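Local coordinates for protein transcriptional regulator, MarR/EmrR family (Clostridium acetobutylicum, PDB 3JW4) that probably binds DNA as a dimeric winged helix-turn-helix transcriptional regulator of the MarR/EmrR family, at residues Q79-E82 / Y86-R89; Q43-G48 / N116-V121; E52-G57 / I101-K106. All blocks are in the same frame, centred on the assembly; numbering follows the deposited sequence. Where two conformers were deposited one is given.

Contact 1 (Q79-E82 / Y86-R89); sequences QGLE and YIER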
loop_
_atom_site.group_PDB
_atom_site.type_symbol
_atom_site.label_atom_id
_atom_site.label_comp_id
_atom_site.label_asym_id
_atom_site.label_seq_id
_atom_site.Cartn_x
_atom_site.Cartn_y
_atom_site.Cartn_z
ATOM N N GLN B 79 -5.920 -23.494 -0.133
ATOM C CA GLN B 79 -5.562 -24.813 0.424
ATOM C C GLN B 79 -5.301 -24.679 1.930
ATOM O O GLN B 79 -5.635 -25.578 2.705
ATOM C CB GLN B 79 -4.354 -25.423 -0.273
ATOM C CG GLN B 79 -4.674 -26.131 -1.611
ATOM C CD GLN B 79 -3.446 -26.635 -2.315
ATOM O OE1 GLN B 79 -2.932 -25.966 -3.231
ATOM N NE2 GLN B 79 -2.902 -27.793 -1.870
ATOM N N GLY B 80 -4.696 -23.569 2.325
ATOM C CA GLY B 80 -4.352 -23.331 3.744
ATOM C C GLY B 80 -5.613 -23.183 4.586
ATOM O O GLY B 80 -5.785 -23.879 5.571
ATOM N N LEU B 81 -6.519 -22.306 4.150
ATOM C CA LEU B 81 -7.831 -22.129 4.814
ATOM C C LEU B 81 -8.597 -23.457 4.860
ATOM O O LEU B 81 -9.184 -23.815 5.862
ATOM C CB LEU B 81 -8.644 -21.051 4.075
ATOM C CG LEU B 81 -8.074 -19.629 4.080
ATOM C CD1 LEU B 81 -8.882 -18.677 3.178
ATOM C CD2 LEU B 81 -7.991 -19.112 5.503
ATOM N N GLU B 82 -8.549 -24.233 3.790
ATOM C CA GLU B 82 -9.224 -25.533 3.803
ATOM C C GLU B 82 -8.557 -26.522 4.781
ATOM O O GLU B 82 -9.237 -27.237 5.511
ATOM C CB GLU B 82 -9.279 -26.084 2.380
ATOM C CG GLU B 82 -9.902 -27.433 2.228
ATOM C CD GLU B 82 -9.841 -27.915 0.779
ATOM O OE1 GLU B 82 -8.714 -27.912 0.173
ATOM O OE2 GLU B 82 -10.891 -28.326 0.255
ATOM N N TYR B 86 -11.381 -24.018 7.850
ATOM C CA TYR B 86 -12.124 -22.754 7.805
ATOM C C TYR B 86 -13.073 -22.675 6.617
ATOM O O TYR B 86 -14.048 -21.962 6.674
ATOM C CB TYR B 86 -11.185 -21.557 7.735
ATOM C CG TYR B 86 -10.266 -21.362 8.924
ATOM C CD1 TYR B 86 -10.742 -21.392 10.212
ATOM C CD2 TYR B 86 -8.922 -21.064 8.736
ATOM C CE1 TYR B 86 -9.883 -21.174 11.314
ATOM C CE2 TYR B 86 -8.046 -20.824 9.828
ATOM C CZ TYR B 86 -8.538 -20.890 11.100
ATOM O OH TYR B 86 -7.720 -20.646 12.152
ATOM N N ILE B 87 -12.739 -23.345 5.525
ATOM C CA ILE B 87 -13.563 -23.353 4.323
ATOM C C ILE B 87 -13.625 -24.765 3.783
ATOM O O ILE B 87 -12.780 -25.607 4.133
ATOM C CB ILE B 87 -13.033 -22.417 3.229
ATOM C CG1 ILE B 87 -11.671 -22.881 2.701
ATOM C CG2 ILE B 87 -12.936 -20.915 3.730
ATOM C CD1 ILE B 87 -11.161 -22.087 1.492
ATOM N N GLU B 88 -14.630 -25.025 2.954
ATOM C CA GLU B 88 -14.796 -26.308 2.269
ATOM C C GLU B 88 -15.262 -26.036 0.845
ATOM O O GLU B 88 -15.739 -24.943 0.531
ATOM C CB GLU B 88 -15.819 -27.206 2.963
ATOM C CG GLU B 88 -17.202 -26.603 3.025
ATOM C CD GLU B 88 -18.323 -27.566 3.446
ATOM O OE1 GLU B 88 -18.047 -28.749 3.770
ATOM O OE2 GLU B 88 -19.497 -27.107 3.443
ATOM N N ARG B 89 -15.124 -27.042 0.010
ATOM C CA ARG B 89 -15.595 -26.992 -1.353
ATOM C C ARG B 89 -16.714 -27.993 -1.446
ATOM O O ARG B 89 -16.534 -29.142 -1.109
ATOM C CB ARG B 89 -14.470 -27.330 -2.311
ATOM C CG ARG B 89 -13.336 -26.288 -2.273
ATOM C CD ARG B 89 -12.030 -26.852 -2.852
ATOM N NE ARG B 89 -11.242 -25.797 -3.505
ATOM C CZ ARG B 89 -10.019 -25.387 -3.149
ATOM N NH1 ARG B 89 -9.369 -25.924 -2.121
ATOM N NH2 ARG B 89 -9.426 -24.419 -3.848
HETATM O O HOH W 1 -13.429 -29.149 1.038
HETATM O O HOH W 2 -11.877 -27.663 5.452
#

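Contact 2 (Q43-G48 / N116-V121); sequences QGRMIG and NIFLEV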
loop_
_atom_site.group_PDB
_atom_site.type_symbol
_atom_site.label_atom_id
_atom_site.label_comp_id
_atom_site.label_asym_id
_atom_site.label_seq_id
_atom_site.Cartn_x
_atom_site.Cartn_y
_atom_site.Cartn_z
ATOM N N GLN B 43 -5.820 -13.089 3.867
ATOM C CA GLN B 43 -6.639 -14.236 4.258
ATOM C C GLN B 43 -7.972 -13.806 4.820
ATOM O O GLN B 43 -8.976 -14.392 4.501
ATOM C CB GLN B 43 -5.998 -15.068 5.346
ATOM C CG GLN B 43 -4.777 -15.766 4.934
ATOM C CD GLN B 43 -4.031 -16.280 6.152
ATOM O OE1 GLN B 43 -4.110 -15.691 7.235
ATOM N NE2 GLN B 43 -3.350 -17.381 5.992
ATOM N N GLY B 44 -7.950 -12.792 5.676
ATOM C CA GLY B 44 -9.165 -12.239 6.277
ATOM C C GLY B 44 -10.136 -11.678 5.269
ATOM O O GLY B 44 -11.317 -11.987 5.311
ATOM N N ARG B 45 -9.628 -10.843 4.369
ATOM C CA ARG B 45 -10.390 -10.355 3.229
ATOM C C ARG B 45 -10.984 -11.479 2.361
ATOM O O ARG B 45 -12.143 -11.413 1.940
ATOM C CB ARG B 45 -9.477 -9.477 2.351
ATOM C CG ARG B 45 -9.664 -8.011 2.506
ATOM C CD ARG B 45 -9.292 -7.423 3.864
ATOM N NE ARG B 45 -10.382 -6.529 4.294
ATOM C CZ ARG B 45 -10.259 -5.378 4.953
ATOM N NH1 ARG B 45 -11.366 -4.705 5.262
ATOM N NH2 ARG B 45 -9.070 -4.893 5.303
HETATM N N MSE B 46 -10.175 -12.492 2.076
HETATM C CA MSE B 46 -10.625 -13.626 1.273
HETATM C C MSE B 46 -11.753 -14.377 1.982
HETATM O O MSE B 46 -12.809 -14.606 1.387
HETATM C CB MSE B 46 -9.474 -14.592 0.975
HETATM C CG MSE B 46 -9.927 -15.884 0.327
HETATM SE SE MSE B 46 -8.540 -16.737 -0.710
HETATM C CE MSE B 46 -8.242 -15.283 -1.914
ATOM N N ILE B 47 -11.546 -14.746 3.236
ATOM C CA ILE B 47 -12.595 -15.450 3.985
ATOM C C ILE B 47 -13.885 -14.613 4.075
ATOM O O ILE B 47 -14.966 -15.143 3.914
ATOM C CB ILE B 47 -12.211 -15.801 5.411
ATOM C CG1 ILE B 47 -11.011 -16.676 5.483
ATOM C CG2 ILE B 47 -13.304 -16.707 6.049
ATOM C CD1 ILE B 47 -10.641 -16.981 6.919
ATOM N N GLY B 48 -13.749 -13.326 4.403
ATOM C CA GLY B 48 -14.874 -12.400 4.419
ATOM C C GLY B 48 -15.644 -12.385 3.101
ATOM O O GLY B 48 -16.862 -12.425 3.091
ATOM N N ASN B 116 -13.748 -7.574 13.609
ATOM C CA ASN B 116 -13.598 -6.725 14.793
ATOM C C ASN B 116 -12.259 -5.986 14.826
ATOM O O ASN B 116 -12.213 -4.834 15.225
ATOM C CB ASN B 116 -13.798 -7.510 16.081
ATOM C CG ASN B 116 -15.190 -8.111 16.169
ATOM O OD1 ASN B 116 -16.149 -7.537 15.666
ATOM N ND2 ASN B 116 -15.292 -9.290 16.750
ATOM N N ILE B 117 -11.185 -6.639 14.396
ATOM C CA ILE B 117 -9.895 -5.988 14.350
ATOM C C ILE B 117 -9.957 -4.807 13.373
ATOM O O ILE B 117 -9.585 -3.684 13.728
ATOM C CB ILE B 117 -8.783 -6.978 14.001
ATOM C CG1 ILE B 117 -8.613 -7.989 15.154
ATOM C CG2 ILE B 117 -7.478 -6.248 13.775
ATOM C CD1 ILE B 117 -7.501 -8.999 14.922
ATOM N N PHE B 118 -10.505 -5.043 12.186
ATOM C CA PHE B 118 -10.631 -3.986 11.172
ATOM C C PHE B 118 -11.523 -2.840 11.644
ATOM O O PHE B 118 -11.270 -1.674 11.327
ATOM C CB PHE B 118 -11.161 -4.535 9.841
ATOM C CG PHE B 118 -10.260 -5.581 9.177
ATOM C CD1 PHE B 118 -8.888 -5.452 9.170
ATOM C CD2 PHE B 118 -10.829 -6.666 8.500
ATOM C CE1 PHE B 118 -8.078 -6.401 8.523
ATOM C CE2 PHE B 118 -10.036 -7.637 7.860
ATOM C CZ PHE B 118 -8.650 -7.495 7.864
ATOM N N LEU B 119 -12.561 -3.164 12.402
ATOM C CA LEU B 119 -13.455 -2.148 12.920
ATOM C C LEU B 119 -12.798 -1.262 14.015
ATOM O O LEU B 119 -13.062 -0.044 14.069
ATOM C CB LEU B 119 -14.715 -2.785 13.462
ATOM C CG LEU B 119 -15.918 -1.848 13.494
ATOM C CD1 LEU B 119 -16.527 -1.709 12.072
ATOM C CD2 LEU B 119 -16.950 -2.341 14.514
ATOM N N GLU B 120 -11.948 -1.849 14.869
ATOM C CA GLU B 120 -11.240 -1.048 15.872
ATOM C C GLU B 120 -10.220 -0.129 15.178
ATOM O O GLU B 120 -10.039 1.000 15.595
ATOM C CB GLU B 120 -10.551 -1.900 16.940
ATOM C CG GLU B 120 -11.479 -2.946 17.638
ATOM C CD GLU B 120 -11.128 -3.216 19.115
ATOM O OE1 GLU B 120 -9.970 -2.920 19.528
ATOM O OE2 GLU B 120 -12.017 -3.729 19.857
ATOM N N VAL B 121 -9.566 -0.625 14.135
ATOM C CA VAL B 121 -8.635 0.192 13.368
ATOM C C VAL B 121 -9.380 1.342 12.692
ATOM O O VAL B 121 -8.931 2.485 12.731
ATOM C CB VAL B 121 -7.830 -0.633 12.346
ATOM C CG1 VAL B 121 -7.021 0.283 11.408
ATOM C CG2 VAL B 121 -6.892 -1.613 13.071
#

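Contact 3 (E52-G57 / I101-K106); sequences ENQESG and IYVLPK. With GOL (glycerol), chain E.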
loop_
_atom_site.group_PDB
_atom_site.type_symbol
_atom_site.label_atom_id
_atom_site.label_comp_id
_atom_site.label_asym_id
_atom_site.label_seq_id
_atom_site.Cartn_x
_atom_site.Cartn_y
_atom_site.Cartn_z
ATOM N N GLU B 52 -19.505 -13.595 2.604
ATOM C CA GLU B 52 -20.527 -12.673 2.089
ATOM C C GLU B 52 -21.212 -13.146 0.805
ATOM O O GLU B 52 -22.359 -12.864 0.615
ATOM C CB GLU B 52 -19.907 -11.307 1.811
ATOM C CG GLU B 52 -19.489 -10.591 3.047
ATOM C CD GLU B 52 -20.403 -9.429 3.442
ATOM O OE1 GLU B 52 -19.856 -8.459 4.026
ATOM O OE2 GLU B 52 -21.643 -9.485 3.185
ATOM N N ASN B 53 -20.503 -13.877 -0.055
ATOM C CA ASN B 53 -20.989 -14.180 -1.390
ATOM C C ASN B 53 -21.230 -15.646 -1.662
ATOM O O ASN B 53 -21.631 -15.994 -2.768
ATOM C CB ASN B 53 -20.009 -13.630 -2.423
ATOM C CG ASN B 53 -19.865 -12.126 -2.335
ATOM O OD1 ASN B 53 -20.744 -11.391 -2.773
ATOM N ND2 ASN B 53 -18.758 -11.660 -1.765
ATOM N N GLN B 54 -21.016 -16.512 -0.669
ATOM C CA GLN B 54 -21.083 -17.958 -0.885
ATOM C C GLN B 54 -22.444 -18.454 -1.407
ATOM O O GLN B 54 -22.499 -19.449 -2.133
ATOM C CB GLN B 54 -20.680 -18.749 0.378
ATOM C CG GLN B 54 -21.558 -18.541 1.602
ATOM C CD GLN B 54 -21.012 -19.167 2.887
ATOM O OE1 GLN B 54 -19.885 -19.591 2.952
ATOM N NE2 GLN B 54 -21.824 -19.178 3.929
ATOM N N GLU B 55 -23.533 -17.795 -1.035
ATOM C CA GLU B 55 -24.876 -18.234 -1.478
ATOM C C GLU B 55 -25.143 -17.905 -2.949
ATOM O O GLU B 55 -26.082 -18.446 -3.557
ATOM C CB GLU B 55 -25.974 -17.660 -0.584
ATOM C CG GLU B 55 -26.075 -18.390 0.744
ATOM C CD GLU B 55 -27.244 -17.935 1.596
ATOM O OE1 GLU B 55 -28.208 -17.318 1.068
ATOM O OE2 GLU B 55 -27.194 -18.200 2.807
ATOM N N SER B 56 -24.319 -17.014 -3.501
ATOM C CA SER B 56 -24.273 -16.706 -4.939
ATOM C C SER B 56 -23.519 -17.739 -5.773
ATOM O O SER B 56 -23.678 -17.792 -7.017
ATOM C CB SER B 56 -23.510 -15.404 -5.163
ATOM O OG SER B 56 -24.318 -14.325 -4.794
ATOM N N GLY B 57 -22.659 -18.514 -5.116
ATOM C CA GLY B 57 -21.865 -19.533 -5.770
ATOM C C GLY B 57 -20.496 -18.963 -6.094
ATOM O O GLY B 57 -20.369 -18.187 -7.014
ATOM N N ILE B 101 -17.232 -22.727 -3.104
ATOM C CA ILE B 101 -16.464 -22.562 -1.890
ATOM C C ILE B 101 -17.385 -21.955 -0.803
ATOM O O ILE B 101 -18.121 -20.965 -1.065
ATOM C CB ILE B 101 -15.212 -21.673 -2.168
ATOM C CG1 ILE B 101 -14.356 -22.300 -3.292
ATOM C CG2 ILE B 101 -14.409 -21.455 -0.904
ATOM C CD1 ILE B 101 -13.338 -21.375 -3.881
ATOM N N TYR B 102 -17.406 -22.578 0.372
ATOM C CA TYR B 102 -18.180 -22.080 1.499
ATOM C C TYR B 102 -17.321 -21.971 2.741
ATOM O O TYR B 102 -16.356 -22.676 2.875
ATOM C CB TYR B 102 -19.339 -23.014 1.799
ATOM C CG TYR B 102 -20.365 -23.060 0.707
ATOM C CD1 TYR B 102 -20.196 -23.906 -0.379
ATOM C CD2 TYR B 102 -21.492 -22.264 0.751
ATOM C CE1 TYR B 102 -21.142 -23.968 -1.388
ATOM C CE2 TYR B 102 -22.443 -22.306 -0.281
ATOM C CZ TYR B 102 -22.247 -23.168 -1.337
ATOM O OH TYR B 102 -23.153 -23.257 -2.361
ATOM N N VAL B 103 -17.678 -21.065 3.635
ATOM C CA VAL B 103 -17.048 -20.984 4.930
ATOM C C VAL B 103 -17.653 -22.062 5.843
ATOM O O VAL B 103 -18.827 -22.387 5.794
ATOM C CB VAL B 103 -17.186 -19.566 5.489
ATOM C CG1 VAL B 103 -16.535 -19.432 6.785
ATOM C CG2 VAL B 103 -16.475 -18.585 4.507
ATOM N N LEU B 104 -16.814 -22.706 6.617
ATOM C CA LEU B 104 -17.336 -23.621 7.636
ATOM C C LEU B 104 -17.584 -22.816 8.931
ATOM O O LEU B 104 -17.075 -21.717 9.046
ATOM C CB LEU B 104 -16.300 -24.719 7.850
ATOM C CG LEU B 104 -16.209 -25.777 6.763
ATOM C CD1 LEU B 104 -14.891 -26.623 6.894
ATOM C CD2 LEU B 104 -17.439 -26.679 6.822
ATOM N N PRO B 105 -18.303 -23.380 9.938
ATOM C CA PRO B 105 -18.501 -22.600 11.171
ATOM C C PRO B 105 -17.239 -22.063 11.869
ATOM O O PRO B 105 -17.217 -20.893 12.312
ATOM C CB PRO B 105 -19.281 -23.561 12.078
ATOM C CG PRO B 105 -20.100 -24.385 11.090
ATOM C CD PRO B 105 -19.241 -24.510 9.849
ATOM N N LYS B 106 -16.186 -22.851 11.934
ATOM C CA LYS B 106 -14.930 -22.337 12.468
ATOM C C LYS B 106 -14.438 -21.085 11.684
ATOM O O LYS B 106 -13.874 -20.137 12.239
ATOM C CB LYS B 106 -13.886 -23.442 12.398
ATOM C CG LYS B 106 -12.508 -23.120 12.976
ATOM C CD LYS B 106 -11.602 -24.357 12.786
ATOM C CE LYS B 106 -10.239 -24.163 13.288
ATOM N NZ LYS B 106 -9.463 -25.419 13.147
HETATM C C1 GOL E . -21.580 -21.338 9.601
HETATM O O1 GOL E . -21.832 -21.022 10.959
HETATM C C2 GOL E . -22.103 -20.225 8.701
HETATM O O2 GOL E . -22.117 -18.987 9.411
HETATM C C3 GOL E . -21.241 -20.137 7.428
HETATM O O3 GOL E . -21.556 -21.128 6.467
HETATM O O HOH W 3 -20.030 -20.691 -3.049
#

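Contact 1 (Q79-E82 / Y86-R89)
Glu-82 and Arg-89 meet through one terminal oxygen and one terminal nitrogen: OE1 of Glu-82 lies at the edge of the guanidinium, near its plane, 3.1 Å from NH1 of Arg-89. This is a salt bridge, but its hydrogen bond is weak, since the angle at the hydrogen is only 125°. The carboxylate and guanidinium planes are turned 59° apart, which excludes a flat two-pronged pairing. The other oxygen, OE2 of Glu-82, accepts from a water at 2.8 Å that in turn accepts from the backbone N of Arg-89, so both carboxylate oxygens reach the same residue. What puts the acid there is a straight chain: CG stands anti to the backbone N (chi1 178°) and the next bond continues extended, while the arginine chain bends at its third torsion to bring NH1 back.

Closer to the turn, Tyr-86 N donates to Leu-81 O at 3.0 Å, tying the end of the helix to the residue that precedes the strand. A second water, donating to Glu-82 O and to Ile-87 O, bridges the two backbones. Apolar contacts accompany these bonds. Ile-87 CD1 packs 3.8 Å from Leu-81 CB, and Leu-81 CD2 comes to 3.9 Å from Tyr-86 CD2, meeting the ring obliquely.

Helix 74-83, in the position of the MarR recognition helix, is thereby joined to the first wing strand, 87-90. Leu-81 also reaches Met-46 (selenomethionine) and Ile-47 of helix 41-53, Ile-87 leans on Leu-78, and Tyr-86 packs on Lys-106 and Leu-110 of helix 105-126.

Contact 2 (Q43-G48 / N116-V121)
NH2 of Arg-45 lies over the middle of the Phe-118 ring, 3.6 Å above its plane, and its nearest ring atoms are CZ and CE1, each at 3.7 Å. The rest of the guanidinium follows the same surface. CZ of Arg-45 approaches CE2 of Phe-118 to 3.7 Å, and NH1 of Arg-45 stands 3.8 Å from CD2 of Phe-118. With the two planes only 7° apart and their centres separated by 3.8 Å, this is a parallel stack. It is also a cation-pi contact, because Arg-45 CZ sits just 17° off the ring normal. The N-H groups in the guanidinium plane therefore run roughly alongside the ring instead of pointing into it.

Bends at the second and third torsions of Arg-45 lay the guanidinium flat on the ring; its first torsion, -102°, lies well away from a staggered value. Phe-118 starts out toward helix 41-53, and its ring ends beside Gly-44, whose CA is 5.0 Å from CZ of Phe-118, at a residue without a side chain.

Thr-13 of the second subunit packs on both Arg-45 and Phe-118, and Arg-20 of that subunit brings a like charge close to Arg-45 NH2, which the pi face may partly offset. Helix 41-53 thus meets the long helix 105-126 at a place that the dimer partner also touches. Next to Arg-45 in the chain, Met-46, a selenomethionine here, packs on helix 74-83, and Ile-47 packs on Leu-110, Val-111 and Phe-114 of helix 105-126, while Ile-117 and Val-121 pack on helix 14-35.

Contact 3 (E52-G57 / I101-K106)
The amide of Gln-54 and the ring of Tyr-102 are inclined at 48°, so they pass obliquely and do not stack. The closest side-chain approach is Gln-54 CB to Tyr-102 CD2, 3.6 Å. Gln-54 O comes to 3.4 Å from Tyr-102 CE2, oblique to the ring, and over one ring face lies a water, displaced toward the rim. That water donates to Gln-54 O at 2.9 Å and to Ile-101 O at 2.8 Å, bridging the two backbones.

OE1 of Gln-54 accepts from the backbone N of Val-103 at 2.7 Å, a nearly straight bond (168° at the hydrogen) close to the line of the side-chain carbonyl. NE2 of Gln-54 donates to glycerol O3 at 3.2 Å, and that hydroxyl donates onward to Val-103 O at 3.1 Å. In this crystal the two bonds hold the amide's rotation; the Val-103 bond is the protein's own part. Gln-54 reaches it with CG between its backbone N and carbonyl carbon (chi1 62°). The glycerol, probably from the crystallisation liquor, also bonds to Tyr-51 OH.

The contact joins Gln-54, just after Asn-53, to strand 100-103, the returning strand of the antiparallel wing hairpin, as in MarR-family winged helix proteins. Its Ile-101 is also backbone hydrogen-bonded to Ile-58. Ile-101 and Val-103 pack on Ile-50 of helix 41-53, and Leu-104 occupies the N-cap position of helix 105-126.

Contacts 1 and 3 lie close together, their centres about 11 Å apart, while contact 2 is about 17 Å from contact 1 and 16 Å from contact 3, centre to centre. Strands 87-90 and 100-103, neighbours in one antiparallel sheet, join contacts 1 and 3; helices 41-53 and 105-126 are common to contacts 2 and 3. In sequence, contact 2 encloses contact 3, which encloses contact 1. Ile-47 touches Leu-81 of contact 1 and Val-103 of contact 3, so helix 41-53 connects all three. The winged-helix part, probably DNA-binding as in MarR relatives, is thereby linked continuously to the long helix beside the second subunit.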